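Local coordinates for poly-beta-1,6-N-acetyl-D-glucosamine export protein (Escherichia coli, PDB 4Y25), which exports the biofilm adhesin poly-beta-1,6-N-acetyl-D-glucosamine across the outer membrane through its C-terminal beta-barrel domain, the part described here, at residues 183-194 with 208-219; 148-156 with 168-176. All blocks are in the same frame, centred on the assembly; numbering follows the deposited sequence.

Contact 1. Residues 183-194 with 208-219; sequences LIVDFLPSLYYE and KTFDIVPAFEAS
With CG anti to the carbonyl carbon (chi1 -58°), L191 sends CD2 into the fork of I212, 3.6 Å from both I212 CG1 and I212 CG2. The two side chains lie side by side and point the same way. This is an antiparallel strand pair in the wall of the 16-stranded outer-membrane barrel. Backbone hydrogen bonds run along both halves of it. P189 and P214 face each other in the middle, where each strand is broken. L188 N still bonds to A215 O on one side of them, and S190 N to V213 O on the other.

Side chains alternate between two faces. V185, F187, L191, Y193, F210, I212 and F216 make an apolar, aromatic surface that probably faces lipid. P189 CD lies over one face of the F187 ring, 3.6 Å above its plane and offset toward the rim, and P214 CB sits at that ring's edge. V185 CG1 is 4.1 Å from F216 CD2. The other face is mostly polar and consistent with the barrel interior. There D211 OD2 lies at the edge of the Y192 ring, 3.9 Å from Y192 CD2, with the two planes 37° apart. The D211 carboxylate takes a salt bridge from R277 at OD2 and a hydrogen bond from S241 at OD1. At one end K208 bends at chi3 (-64°) and crosses Y193, with K208 CE 3.5 Å from Y193 OH.

Contact 2. Residues 148-156 with 168-176; sequences RRKYGVSWA and EVSLEGQER
The guanidinium of R149 carries the carboxylate of E175 over one face. E175 CD lies 3.4 Å above the guanidinium plane, offset toward the rim, and the two planes are 41° apart. R149 NH2 comes within 2.7 Å of E175 OE1. This is a salt bridge of charges alone, because no N-H points at the oxygen. R149 (chi1 -157°) and E175 (chi1 178°) both hold CG anti to the backbone N, and the two extended chains lie side by side, pointing the same way. The Y151 ring has E172 O at its edge, and its CD1 packs 4.0 Å from G173 CA.

The two strands form a beta hairpin of the barrel wall, joined by antiparallel backbone hydrogen bonds, from A156 and E168 at one end to R148 and R176 at the other. The bond from K150 N to Q174 O is weak. Beyond Y151 the face that carries R149 and E175 turns apolar. V153 CG2 meets L171 CD1 at 3.8 Å, and V169 CG2 lies 3.8 Å from W155 CB. The W155 side chain also touches A139, and its ring meets that of F157. On the other face, with K150, E172 and Q174, S170 OG lies against S154 CB. The R148 and R176 side chains cross, with R148 CD 3.5 Å from R176 CG, and R176 NE makes a salt bridge with D186. One face is therefore mainly apolar, probably toward lipid, and the other polar, as expected of a barrel lining. The R149-E175 pair probably lets the two charges offset each other beside that apolar surface.

In the fold
Contacts 1 and 2 are successive strand pairs of one barrel wall, with centres about 9 Å apart. Strand 165-179 of contact 2 is hydrogen-bonded to strand 183-195 of contact 1, so four strands run on in chain order. F187 N lies 2.7 Å from E175 O in a probable hydrogen bond at that seam. Side chains also cross it. D186 takes a salt bridge from R176 and a hydrogen bond from Q174. Y192 OH approaches E168 OE1 in a probable hydrogen bond, modelled too short for its length to be relied on. D186, Y192, Q174 and E168 all belong to the polar faces of their strand pairs. They probably line the barrel interior, consistent with a route for the exported polysaccharide.

Contact 1. Residues 183-194 with 208-219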
loop_
_atom_site.group_PDB
_atom_site.type_symbol
_atom_site.label_atom_id
_atom_site.label_comp_id
_atom_site.label_asym_id
_atom_site.label_seq_id
_atom_site.Cartn_x
_atom_site.Cartn_y
_atom_site.Cartn_z
ATOM N N LEU A 183 7.368 3.127 24.483
ATOM C CA LEU A 183 6.068 3.349 23.852
ATOM C C LEU A 183 5.999 4.649 23.057
ATOM O O LEU A 183 6.314 5.716 23.576
ATOM C CB LEU A 183 4.969 3.353 24.915
ATOM C CG LEU A 183 3.622 3.963 24.521
ATOM C CD1 LEU A 183 2.900 3.092 23.503
ATOM C CD2 LEU A 183 2.757 4.192 25.750
ATOM N N ILE A 184 5.580 4.560 21.799
ATOM C CA ILE A 184 5.292 5.765 21.030
ATOM C C ILE A 184 3.842 5.759 20.544
ATOM O O ILE A 184 3.276 4.710 20.220
ATOM C CB ILE A 184 6.247 5.939 19.824
ATOM C CG1 ILE A 184 5.971 4.904 18.734
ATOM C CG2 ILE A 184 7.696 5.883 20.277
ATOM C CD1 ILE A 184 6.762 5.138 17.465
ATOM N N VAL A 185 3.237 6.941 20.523
ATOM C CA VAL A 185 1.851 7.081 20.102
ATOM C C VAL A 185 1.729 8.160 19.037
ATOM O O VAL A 185 2.034 9.330 19.282
ATOM C CB VAL A 185 0.927 7.428 21.286
ATOM C CG1 VAL A 185 -0.506 7.559 20.811
ATOM C CG2 VAL A 185 1.034 6.372 22.374
ATOM N N ASP A 186 1.289 7.761 17.851
ATOM C CA ASP A 186 1.110 8.704 16.756
ATOM C C ASP A 186 -0.357 8.996 16.497
ATOM O O ASP A 186 -1.210 8.119 16.623
ATOM C CB ASP A 186 1.757 8.174 15.474
ATOM C CG ASP A 186 3.255 8.363 15.457
ATOM O OD1 ASP A 186 3.738 9.292 16.135
ATOM O OD2 ASP A 186 3.946 7.589 14.759
ATOM N N PHE A 187 -0.646 10.240 16.137
ATOM C CA PHE A 187 -1.966 10.607 15.649
ATOM C C PHE A 187 -1.905 10.653 14.128
ATOM O O PHE A 187 -1.138 11.427 13.556
ATOM C CB PHE A 187 -2.411 11.951 16.236
ATOM C CG PHE A 187 -3.728 12.444 15.706
ATOM C CD1 PHE A 187 -4.870 11.668 15.816
ATOM C CD2 PHE A 187 -3.829 13.697 15.119
ATOM C CE1 PHE A 187 -6.085 12.122 15.338
ATOM C CE2 PHE A 187 -5.044 14.162 14.639
ATOM C CZ PHE A 187 -6.173 13.373 14.748
ATOM N N LEU A 188 -2.691 9.804 13.473
ATOM C CA LEU A 188 -2.677 9.729 12.016
ATOM C C LEU A 188 -4.051 10.010 11.418
ATOM O O LEU A 188 -4.786 9.084 11.074
ATOM C CB LEU A 188 -2.185 8.356 11.549
ATOM C CG LEU A 188 -0.744 7.959 11.875
ATOM C CD1 LEU A 188 -0.699 7.142 13.148
ATOM C CD2 LEU A 188 -0.125 7.190 10.721
ATOM N N PRO A 189 -4.402 11.295 11.289
ATOM C CA PRO A 189 -5.672 11.671 10.663
ATOM C C PRO A 189 -5.595 11.536 9.148
ATOM O O PRO A 189 -4.652 12.040 8.538
ATOM C CB PRO A 189 -5.847 13.130 11.080
ATOM C CG PRO A 189 -4.450 13.636 11.216
ATOM C CD PRO A 189 -3.625 12.474 11.716
ATOM N N SER A 190 -6.568 10.864 8.548
ATOM C CA SER A 190 -6.538 10.643 7.108
ATOM C C SER A 190 -7.769 11.206 6.406
ATOM O O SER A 190 -8.889 11.112 6.911
ATOM C CB SER A 190 -6.406 9.149 6.804
ATOM O OG SER A 190 -6.110 8.935 5.435
ATOM N N LEU A 191 -7.544 11.800 5.239
ATOM C CA LEU A 191 -8.625 12.239 4.367
ATOM C C LEU A 191 -8.487 11.565 3.007
ATOM O O LEU A 191 -7.376 11.290 2.553
ATOM C CB LEU A 191 -8.623 13.759 4.208
ATOM C CG LEU A 191 -8.738 14.590 5.487
ATOM C CD1 LEU A 191 -8.826 16.067 5.152
ATOM C CD2 LEU A 191 -9.939 14.152 6.297
ATOM N N TYR A 192 -9.614 11.297 2.357
ATOM C CA TYR A 192 -9.593 10.605 1.075
ATOM C C TYR A 192 -10.746 11.042 0.180
ATOM O O TYR A 192 -11.870 11.231 0.643
ATOM C CB TYR A 192 -9.634 9.092 1.291
ATOM C CG TYR A 192 -9.706 8.280 0.017
ATOM C CD1 TYR A 192 -8.603 8.166 -0.824
ATOM C CD2 TYR A 192 -10.873 7.616 -0.339
ATOM C CE1 TYR A 192 -8.666 7.420 -1.988
ATOM C CE2 TYR A 192 -10.944 6.867 -1.500
ATOM C CZ TYR A 192 -9.840 6.773 -2.320
ATOM O OH TYR A 192 -9.916 6.027 -3.474
ATOM N N TYR A 193 -10.448 11.199 -1.106
ATOM C CA TYR A 193 -11.437 11.606 -2.096
ATOM C C TYR A 193 -11.309 10.740 -3.344
ATOM O O TYR A 193 -10.206 10.519 -3.842
ATOM C CB TYR A 193 -11.263 13.089 -2.441
ATOM C CG TYR A 193 -12.226 13.622 -3.482
ATOM C CD1 TYR A 193 -13.540 13.931 -3.151
ATOM C CD2 TYR A 193 -11.815 13.836 -4.790
ATOM C CE1 TYR A 193 -14.420 14.426 -4.099
ATOM C CE2 TYR A 193 -12.685 14.331 -5.744
ATOM C CZ TYR A 193 -13.984 14.624 -5.395
ATOM O OH TYR A 193 -14.849 15.117 -6.347
ATOM N N GLU A 194 -12.437 10.240 -3.838
ATOM C CA GLU A 194 -12.451 9.422 -5.046
ATOM C C GLU A 194 -13.633 9.781 -5.940
ATOM O O GLU A 194 -14.773 9.853 -5.481
ATOM C CB GLU A 194 -12.500 7.931 -4.696
ATOM C CG GLU A 194 -12.631 7.015 -5.910
ATOM C CD GLU A 194 -12.846 5.559 -5.533
ATOM O OE1 GLU A 194 -12.762 5.230 -4.330
ATOM O OE2 GLU A 194 -13.105 4.741 -6.444
ATOM N N LYS A 208 -18.713 9.556 -6.303
ATOM C CA LYS A 208 -18.040 10.587 -5.520
ATOM C C LYS A 208 -18.056 10.240 -4.035
ATOM O O LYS A 208 -19.089 10.335 -3.373
ATOM C CB LYS A 208 -18.690 11.952 -5.761
ATOM C CG LYS A 208 -17.897 13.124 -5.209
ATOM C CD LYS A 208 -18.396 14.447 -5.772
ATOM C CE LYS A 208 -18.181 14.523 -7.276
ATOM N NZ LYS A 208 -18.605 15.835 -7.839
ATOM N N THR A 209 -16.899 9.832 -3.523
ATOM C CA THR A 209 -16.770 9.418 -2.132
ATOM C C THR A 209 -15.794 10.323 -1.386
ATOM O O THR A 209 -14.781 10.750 -1.941
ATOM C CB THR A 209 -16.295 7.956 -2.027
ATOM O OG1 THR A 209 -17.091 7.133 -2.889
ATOM C CG2 THR A 209 -16.410 7.445 -0.597
ATOM N N PHE A 210 -16.107 10.622 -0.131
ATOM C CA PHE A 210 -15.221 11.423 0.703
ATOM C C PHE A 210 -15.240 10.914 2.139
ATOM O O PHE A 210 -16.308 10.729 2.727
ATOM C CB PHE A 210 -15.620 12.898 0.647
ATOM C CG PHE A 210 -14.752 13.791 1.484
ATOM C CD1 PHE A 210 -13.459 14.086 1.091
ATOM C CD2 PHE A 210 -15.232 14.342 2.659
ATOM C CE1 PHE A 210 -12.657 14.908 1.858
ATOM C CE2 PHE A 210 -14.437 15.166 3.429
ATOM C CZ PHE A 210 -13.148 15.450 3.028
ATOM N N ASP A 211 -14.056 10.672 2.692
ATOM C CA ASP A 211 -13.941 10.122 4.038
ATOM C C ASP A 211 -13.072 10.986 4.943
ATOM O O ASP A 211 -12.045 11.516 4.521
ATOM C CB ASP A 211 -13.365 8.702 3.997
ATOM C CG ASP A 211 -14.083 7.802 3.010
ATOM O OD1 ASP A 211 -15.288 8.011 2.769
ATOM O OD2 ASP A 211 -13.437 6.877 2.475
ATOM N N ILE A 212 -13.496 11.120 6.193
ATOM C CA ILE A 212 -12.669 11.726 7.223
ATOM C C ILE A 212 -12.491 10.717 8.348
ATOM O O ILE A 212 -13.440 10.409 9.064
ATOM C CB ILE A 212 -13.288 13.019 7.781
ATOM C CG1 ILE A 212 -13.507 14.036 6.660
ATOM C CG2 ILE A 212 -12.403 13.601 8.868
ATOM C CD1 ILE A 212 -14.162 15.325 7.121
ATOM N N VAL A 213 -11.281 10.187 8.490
ATOM C CA VAL A 213 -11.017 9.193 9.524
ATOM C C VAL A 213 -9.845 9.590 10.413
ATOM O O VAL A 213 -8.688 9.399 10.039
ATOM C CB VAL A 213 -10.719 7.803 8.922
ATOM C CG1 VAL A 213 -10.554 6.777 10.033
ATOM C CG2 VAL A 213 -11.824 7.379 7.966
ATOM N N PRO A 214 -10.140 10.158 11.592
ATOM C CA PRO A 214 -9.090 10.390 12.584
ATOM C C PRO A 214 -8.707 9.081 13.261
ATOM O O PRO A 214 -9.582 8.332 13.695
ATOM C CB PRO A 214 -9.740 11.363 13.570
ATOM C CG PRO A 214 -11.192 11.090 13.457
ATOM C CD PRO A 214 -11.438 10.706 12.021
ATOM N N ALA A 215 -7.411 8.804 13.334
ATOM C CA ALA A 215 -6.943 7.540 13.876
ATOM C C ALA A 215 -5.636 7.716 14.626
ATOM O O ALA A 215 -4.893 8.665 14.377
ATOM C CB ALA A 215 -6.777 6.521 12.764
ATOM N N PHE A 216 -5.360 6.800 15.549
ATOM C CA PHE A 216 -4.077 6.805 16.235
ATOM C C PHE A 216 -3.399 5.451 16.093
ATOM O O PHE A 216 -4.044 4.446 15.794
ATOM C CB PHE A 216 -4.237 7.170 17.716
ATOM C CG PHE A 216 -4.589 6.007 18.603
ATOM C CD1 PHE A 216 -5.895 5.552 18.690
ATOM C CD2 PHE A 216 -3.614 5.378 19.363
ATOM C CE1 PHE A 216 -6.220 4.484 19.511
ATOM C CE2 PHE A 216 -3.931 4.311 20.185
ATOM C CZ PHE A 216 -5.235 3.863 20.259
ATOM N N GLU A 217 -2.089 5.441 16.293
ATOM C CA GLU A 217 -1.325 4.207 16.288
ATOM C C GLU A 217 -0.376 4.220 17.474
ATOM O O GLU A 217 0.205 5.258 17.799
ATOM C CB GLU A 217 -0.554 4.042 14.976
ATOM C CG GLU A 217 0.134 2.697 14.827
ATOM C CD GLU A 217 0.874 2.563 13.510
ATOM O OE1 GLU A 217 0.392 1.821 12.629
ATOM O OE2 GLU A 217 1.941 3.197 13.360
ATOM N N ALA A 218 -0.235 3.073 18.128
ATOM C CA ALA A 218 0.643 2.966 19.285
ATOM C C ALA A 218 1.597 1.789 19.137
ATOM O O ALA A 218 1.170 0.641 19.048
ATOM C CB ALA A 218 -0.175 2.833 20.561
ATOM N N SER A 219 2.892 2.086 19.101
ATOM C CA SER A 219 3.914 1.048 19.037
ATOM C C SER A 219 4.475 0.771 20.423
ATOM O O SER A 219 5.125 1.629 21.018
ATOM C CB SER A 219 5.044 1.452 18.087
ATOM O OG SER A 219 4.569 1.620 16.764
#

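Contact 2. Residues 148-156 with 168-176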
loop_
_atom_site.group_PDB
_atom_site.type_symbol
_atom_site.label_atom_id
_atom_site.label_comp_id
_atom_site.label_asym_id
_atom_site.label_seq_id
_atom_site.Cartn_x
_atom_site.Cartn_y
_atom_site.Cartn_z
ATOM N N ARG A 148 8.566 15.980 15.032
ATOM C CA ARG A 148 7.461 15.219 15.595
ATOM C C ARG A 148 6.194 15.528 14.829
ATOM O O ARG A 148 5.103 15.560 15.396
ATOM C CB ARG A 148 7.285 15.545 17.074
ATOM C CG ARG A 148 8.499 15.198 17.907
ATOM C CD ARG A 148 8.662 13.692 18.016
ATOM N NE ARG A 148 9.778 13.317 18.878
ATOM C CZ ARG A 148 11.007 13.058 18.443
ATOM N NH1 ARG A 148 11.283 13.120 17.148
ATOM N NH2 ARG A 148 11.960 12.725 19.305
ATOM N N ARG A 149 6.348 15.766 13.530
ATOM C CA ARG A 149 5.234 16.280 12.739
ATOM C C ARG A 149 5.330 16.290 11.238
ATOM O O ARG A 149 6.200 16.922 10.644
ATOM C CB ARG A 149 4.922 17.695 13.117
ATOM C CG ARG A 149 3.530 17.927 12.730
ATOM C CD ARG A 149 2.977 18.945 13.528
ATOM N NE ARG A 149 1.552 18.825 13.451
ATOM C CZ ARG A 149 0.797 19.335 14.387
ATOM N NH1 ARG A 149 1.416 19.976 15.365
ATOM N NH2 ARG A 149 -0.523 19.219 14.343
ATOM N N LYS A 150 4.364 15.628 10.622
ATOM C CA LYS A 150 4.538 15.157 9.268
ATOM C C LYS A 150 3.208 15.110 8.479
ATOM O O LYS A 150 2.209 14.578 8.960
ATOM C CB LYS A 150 5.238 13.795 9.365
ATOM C CG LYS A 150 6.584 13.883 10.138
ATOM C CD LYS A 150 7.153 12.601 10.684
ATOM C CE LYS A 150 8.605 12.431 10.299
ATOM N NZ LYS A 150 9.411 13.503 10.970
ATOM N N TYR A 151 3.182 15.729 7.297
ATOM C CA TYR A 151 1.953 15.813 6.491
ATOM C C TYR A 151 2.192 15.318 5.072
ATOM O O TYR A 151 3.246 15.566 4.488
ATOM C CB TYR A 151 1.400 17.249 6.455
ATOM C CG TYR A 151 1.015 17.770 7.817
ATOM C CD1 TYR A 151 -0.200 17.426 8.401
ATOM C CD2 TYR A 151 1.880 18.584 8.532
ATOM C CE1 TYR A 151 -0.543 17.891 9.657
ATOM C CE2 TYR A 151 1.547 19.052 9.785
ATOM C CZ TYR A 151 0.335 18.704 10.342
ATOM O OH TYR A 151 0.003 19.173 11.589
ATOM N N GLY A 152 1.212 14.609 4.522
ATOM C CA GLY A 152 1.378 13.981 3.225
ATOM C C GLY A 152 0.221 14.195 2.274
ATOM O O GLY A 152 -0.893 13.733 2.513
ATOM N N VAL A 153 0.492 14.894 1.179
ATOM C CA VAL A 153 -0.511 15.096 0.145
ATOM C C VAL A 153 -0.255 14.144 -1.012
ATOM O O VAL A 153 0.878 13.997 -1.467
ATOM C CB VAL A 153 -0.517 16.541 -0.376
ATOM C CG1 VAL A 153 -1.838 16.839 -1.064
ATOM C CG2 VAL A 153 -0.275 17.517 0.766
ATOM N N SER A 154 -1.311 13.495 -1.484
ATOM C CA SER A 154 -1.186 12.524 -2.561
ATOM C C SER A 154 -2.426 12.515 -3.436
ATOM O O SER A 154 -3.529 12.802 -2.972
ATOM C CB SER A 154 -0.937 11.127 -1.996
ATOM O OG SER A 154 -1.002 10.149 -3.018
ATOM N N TRP A 155 -2.238 12.188 -4.708
ATOM C CA TRP A 155 -3.353 12.058 -5.632
ATOM C C TRP A 155 -2.974 11.158 -6.797
ATOM O O TRP A 155 -1.794 10.983 -7.100
ATOM C CB TRP A 155 -3.800 13.427 -6.145
ATOM C CG TRP A 155 -2.730 14.157 -6.874
ATOM C CD1 TRP A 155 -2.485 14.125 -8.214
ATOM C CD2 TRP A 155 -1.749 15.029 -6.305
ATOM N NE1 TRP A 155 -1.411 14.926 -8.518
ATOM C CE2 TRP A 155 -0.941 15.492 -7.361
ATOM C CE3 TRP A 155 -1.474 15.464 -5.006
ATOM C CZ2 TRP A 155 0.122 16.369 -7.159
ATOM C CZ3 TRP A 155 -0.419 16.333 -4.806
ATOM C CH2 TRP A 155 0.366 16.777 -5.876
ATOM N N ALA A 156 -3.983 10.588 -7.445
ATOM C CA ALA A 156 -3.754 9.665 -8.545
ATOM C C ALA A 156 -4.895 9.706 -9.550
ATOM O O ALA A 156 -6.065 9.792 -9.178
ATOM C CB ALA A 156 -3.571 8.254 -8.018
ATOM N N GLU A 168 -8.277 9.916 -7.706
ATOM C CA GLU A 168 -8.214 9.768 -6.259
ATOM C C GLU A 168 -7.309 10.831 -5.650
ATOM O O GLU A 168 -6.316 11.229 -6.255
ATOM C CB GLU A 168 -7.717 8.374 -5.879
ATOM C CG GLU A 168 -8.611 7.244 -6.354
ATOM C CD GLU A 168 -8.048 5.878 -6.016
ATOM O OE1 GLU A 168 -8.119 5.478 -4.836
ATOM O OE2 GLU A 168 -7.538 5.201 -6.931
ATOM N N VAL A 169 -7.667 11.303 -4.459
ATOM C CA VAL A 169 -6.833 12.242 -3.714
ATOM C C VAL A 169 -6.813 11.847 -2.241
ATOM O O VAL A 169 -7.848 11.498 -1.672
ATOM C CB VAL A 169 -7.332 13.702 -3.838
ATOM C CG1 VAL A 169 -6.409 14.646 -3.081
ATOM C CG2 VAL A 169 -7.434 14.124 -5.293
ATOM N N SER A 170 -5.637 11.895 -1.626
ATOM C CA SER A 170 -5.517 11.586 -0.207
ATOM C C SER A 170 -4.679 12.635 0.509
ATOM O O SER A 170 -3.791 13.248 -0.082
ATOM C CB SER A 170 -4.907 10.198 -0.003
ATOM O OG SER A 170 -3.591 10.140 -0.521
ATOM N N LEU A 171 -4.975 12.843 1.786
ATOM C CA LEU A 171 -4.204 13.762 2.610
ATOM C C LEU A 171 -4.019 13.175 4.001
ATOM O O LEU A 171 -4.980 13.009 4.748
ATOM C CB LEU A 171 -4.887 15.127 2.690
ATOM C CG LEU A 171 -4.258 16.131 3.657
ATOM C CD1 LEU A 171 -2.787 16.357 3.329
ATOM C CD2 LEU A 171 -5.022 17.444 3.633
ATOM N N GLU A 172 -2.776 12.854 4.338
ATOM C CA GLU A 172 -2.477 12.229 5.618
ATOM C C GLU A 172 -1.663 13.144 6.521
ATOM O O GLU A 172 -1.036 14.100 6.063
ATOM C CB GLU A 172 -1.730 10.910 5.405
ATOM C CG GLU A 172 -2.563 9.825 4.746
ATOM C CD GLU A 172 -1.916 8.455 4.837
ATOM O OE1 GLU A 172 -1.046 8.263 5.713
ATOM O OE2 GLU A 172 -2.279 7.572 4.032
ATOM N N GLY A 173 -1.691 12.843 7.814
ATOM C CA GLY A 173 -0.881 13.540 8.792
ATOM C C GLY A 173 -0.295 12.547 9.778
ATOM O O GLY A 173 -0.852 11.471 9.993
ATOM N N GLN A 174 0.838 12.901 10.369
ATOM C CA GLN A 174 1.463 12.058 11.377
ATOM C C GLN A 174 2.010 12.924 12.501
ATOM O O GLN A 174 3.080 13.520 12.377
ATOM C CB GLN A 174 2.574 11.200 10.762
ATOM C CG GLN A 174 3.222 10.229 11.743
ATOM C CD GLN A 174 4.041 9.155 11.049
ATOM O OE1 GLN A 174 4.180 9.156 9.826
ATOM N NE2 GLN A 174 4.579 8.224 11.830
ATOM N N GLU A 175 1.262 12.999 13.596
ATOM C CA GLU A 175 1.671 13.797 14.741
ATOM C C GLU A 175 2.043 12.915 15.928
ATOM O O GLU A 175 1.249 12.082 16.368
ATOM C CB GLU A 175 0.563 14.770 15.134
ATOM C CG GLU A 175 0.881 15.608 16.358
ATOM C CD GLU A 175 -0.155 16.680 16.595
ATOM O OE1 GLU A 175 -1.002 16.879 15.701
ATOM O OE2 GLU A 175 -0.127 17.317 17.670
ATOM N N ARG A 176 3.255 13.112 16.436
ATOM C CA ARG A 176 3.767 12.334 17.559
ATOM C C ARG A 176 3.234 12.884 18.878
ATOM O O ARG A 176 3.545 14.009 19.265
ATOM C CB ARG A 176 5.299 12.338 17.547
ATOM C CG ARG A 176 5.957 11.568 18.683
ATOM C CD ARG A 176 5.752 10.068 18.556
ATOM N NE ARG A 176 6.175 9.543 17.258
ATOM C CZ ARG A 176 7.382 9.046 17.001
ATOM N NH1 ARG A 176 8.310 9.010 17.952
ATOM N NH2 ARG A 176 7.663 8.586 15.789
#